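Local coordinates for structural PPIase-like protein L605 (PDB 2OSE) that forms a homotrimeric cyclophilin of Mimivirus and, judged by its family, may bind cyclosporin A and isomerise peptidyl-prolyl bonds, at residues E45-L50 and R74-C79. Residues are numbered along the deposited sequence; the frame is centred on the assembly and turned at random.
Sequences ENFVQL and RTYEGC
Leu-50, in the C-terminal half of helix 41-52, meets the irregular segment 74-79 at Thr-75, their CA atoms 4.8 Å apart. The carbonyl oxygen Leu-50 O accepts a hydrogen bond from Tyr-76 N (3.2 Å, N-H...O 146°), the donor lying above the carbonyl plane, and the same oxygen takes a CA-H...O contact from Thr-75 CA at 3.4 Å. Next to this backbone link the Leu-50 side chain lies across Tyr-76: its CB sits over one ring face, 4.0 Å from the centroid in a CH-pi contact, while CD1 reaches CZ and OH. The other branch, Leu-50 CD2, presses on Arg-74 CB at 3.6 Å. Phe-47, its CG anti to the backbone N (chi1 -171°), reaches the outer half of the tyrosine obliquely, ring planes at 47°; Tyr-76 CE2 stands above the rim of the phenylalanine face, 3.6 Å from Phe-47 CD1. The hydroxyl of the buried Tyr-76 is hydrogen-bonded to Ser-145 O, and Phe-147 meets both rings edge-to-face. The extended Arg-74 chain leads away from the helix to Asp-109 (salt bridge) and Asn-2 (hydrogen bond). Thr-75 OG1 accepts from Glu-77 N at 2.9 Å, an ST turn overlapping the type II beta turn from Tyr-76 to Cys-79. With strands 16-23 and 198-205 flanking the aromatic cluster, this is hydrophobic core typical of the cyclophilin fold, an antiparallel beta-barrel capped at each end by a helix, here helix 41-52.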
loop_
_atom_site.group_PDB
_atom_site.type_symbol
_atom_site.label_atom_id
_atom_site.label_comp_id
_atom_site.label_asym_id
_atom_site.label_seq_id
_atom_site.Cartn_x
_atom_site.Cartn_y
_atom_site.Cartn_z
ATOM N N GLU A 45 -5.224 -5.278 30.195
ATOM C CA GLU A 45 -5.329 -3.963 30.833
ATOM C C GLU A 45 -5.024 -2.809 29.888
ATOM O O GLU A 45 -5.710 -1.792 29.910
ATOM C CB GLU A 45 -4.505 -3.873 32.154
ATOM C CG GLU A 45 -5.033 -4.774 33.270
ATOM C CD GLU A 45 -6.475 -4.457 33.751
ATOM O OE1 GLU A 45 -6.947 -3.300 33.665
ATOM O OE2 GLU A 45 -7.133 -5.400 34.238
ATOM N N ASN A 46 -4.023 -2.980 29.020
ATOM C CA ASN A 46 -3.744 -1.949 28.034
ATOM C C ASN A 46 -4.945 -1.774 27.098
ATOM O O ASN A 46 -5.353 -0.666 26.835
ATOM C CB ASN A 46 -2.488 -2.308 27.224
ATOM C CG ASN A 46 -2.097 -1.226 26.222
ATOM O OD1 ASN A 46 -1.976 -0.040 26.573
ATOM N ND2 ASN A 46 -1.875 -1.636 24.960
ATOM N N PHE A 47 -5.512 -2.879 26.619
ATOM C CA PHE A 47 -6.701 -2.803 25.762
ATOM C C PHE A 47 -7.843 -2.075 26.465
ATOM O O PHE A 47 -8.384 -1.104 25.931
ATOM C CB PHE A 47 -7.155 -4.190 25.300
ATOM C CG PHE A 47 -8.248 -4.143 24.248
ATOM C CD1 PHE A 47 -7.924 -4.104 22.888
ATOM C CD2 PHE A 47 -9.604 -4.130 24.620
ATOM C CE1 PHE A 47 -8.921 -4.035 21.905
ATOM C CE2 PHE A 47 -10.620 -4.062 23.640
ATOM C CZ PHE A 47 -10.279 -4.029 22.286
ATOM N N VAL A 48 -8.204 -2.531 27.667
ATOM C CA VAL A 48 -9.286 -1.877 28.416
ATOM C C VAL A 48 -9.029 -0.389 28.718
ATOM O O VAL A 48 -9.937 0.435 28.581
ATOM C CB VAL A 48 -9.670 -2.667 29.723
ATOM C CG1 VAL A 48 -10.761 -1.955 30.480
ATOM C CG2 VAL A 48 -10.132 -4.062 29.416
ATOM N N GLN A 49 -7.804 -0.017 29.121
ATOM C CA GLN A 49 -7.586 1.402 29.445
ATOM C C GLN A 49 -7.576 2.289 28.227
ATOM O O GLN A 49 -7.875 3.474 28.316
ATOM C CB GLN A 49 -6.315 1.620 30.275
ATOM C CG GLN A 49 -6.291 0.847 31.573
ATOM C CD GLN A 49 -7.532 1.058 32.435
ATOM O OE1 GLN A 49 -8.129 2.140 32.456
ATOM N NE2 GLN A 49 -7.909 0.022 33.172
ATOM N N LEU A 50 -7.229 1.721 27.074
ATOM C CA LEU A 50 -7.282 2.495 25.824
ATOM C C LEU A 50 -8.718 2.675 25.366
ATOM O O LEU A 50 -9.062 3.622 24.674
ATOM C CB LEU A 50 -6.484 1.792 24.742
ATOM C CG LEU A 50 -4.961 1.977 24.882
ATOM C CD1 LEU A 50 -4.292 1.233 23.753
ATOM C CD2 LEU A 50 -4.616 3.454 24.812
ATOM N N ARG A 74 -4.838 9.050 25.186
ATOM C CA ARG A 74 -4.672 7.765 24.498
ATOM C C ARG A 74 -6.026 7.033 24.416
ATOM O O ARG A 74 -6.526 6.561 25.437
ATOM C CB ARG A 74 -3.685 6.874 25.256
ATOM C CG ARG A 74 -2.228 7.339 25.328
ATOM C CD ARG A 74 -1.350 6.194 25.829
ATOM N NE ARG A 74 0.026 6.597 26.146
ATOM C CZ ARG A 74 0.471 6.892 27.370
ATOM N NH1 ARG A 74 -0.350 6.838 28.416
ATOM N NH2 ARG A 74 1.745 7.261 27.556
ATOM N N THR A 75 -6.612 6.978 23.215
ATOM C CA THR A 75 -7.880 6.271 22.974
ATOM C C THR A 75 -7.880 5.495 21.650
ATOM O O THR A 75 -7.128 5.811 20.729
ATOM C CB THR A 75 -9.102 7.232 23.050
ATOM O OG1 THR A 75 -10.300 6.513 22.773
ATOM C CG2 THR A 75 -8.985 8.369 22.045
ATOM N N TYR A 76 -8.722 4.465 21.570
ATOM C CA TYR A 76 -8.943 3.752 20.331
ATOM C C TYR A 76 -9.891 4.552 19.451
ATOM O O TYR A 76 -9.967 4.307 18.278
ATOM C CB TYR A 76 -9.543 2.364 20.620
ATOM C CG TYR A 76 -8.539 1.297 20.951
ATOM C CD1 TYR A 76 -7.415 1.086 20.125
ATOM C CD2 TYR A 76 -8.709 0.468 22.060
ATOM C CE1 TYR A 76 -6.495 0.086 20.414
ATOM C CE2 TYR A 76 -7.796 -0.524 22.362
ATOM C CZ TYR A 76 -6.683 -0.718 21.523
ATOM O OH TYR A 76 -5.769 -1.725 21.781
ATOM N N GLU A 77 -10.618 5.508 20.033
ATOM C CA GLU A 77 -11.585 6.326 19.313
ATOM C C GLU A 77 -10.862 7.073 18.189
ATOM O O GLU A 77 -9.888 7.772 18.430
ATOM C CB GLU A 77 -12.342 7.282 20.242
ATOM C CG GLU A 77 -13.322 8.213 19.451
ATOM C CD GLU A 77 -14.271 9.050 20.315
ATOM O OE1 GLU A 77 -14.147 9.087 21.556
ATOM O OE2 GLU A 77 -15.186 9.663 19.722
ATOM N N GLY A 78 -11.304 6.838 16.954
ATOM C CA GLY A 78 -10.727 7.491 15.789
ATOM C C GLY A 78 -9.757 6.621 15.024
ATOM O O GLY A 78 -9.462 6.899 13.862
ATOM N N CYS A 79 -9.254 5.562 15.663
ATOM C CA CYS A 79 -8.380 4.595 14.982
ATOM C C CYS A 79 -9.026 3.983 13.755
ATOM O O CYS A 79 -10.217 3.612 13.780
ATOM C CB CYS A 79 -7.997 3.460 15.919
ATOM S SG CYS A 79 -6.833 3.945 17.140
#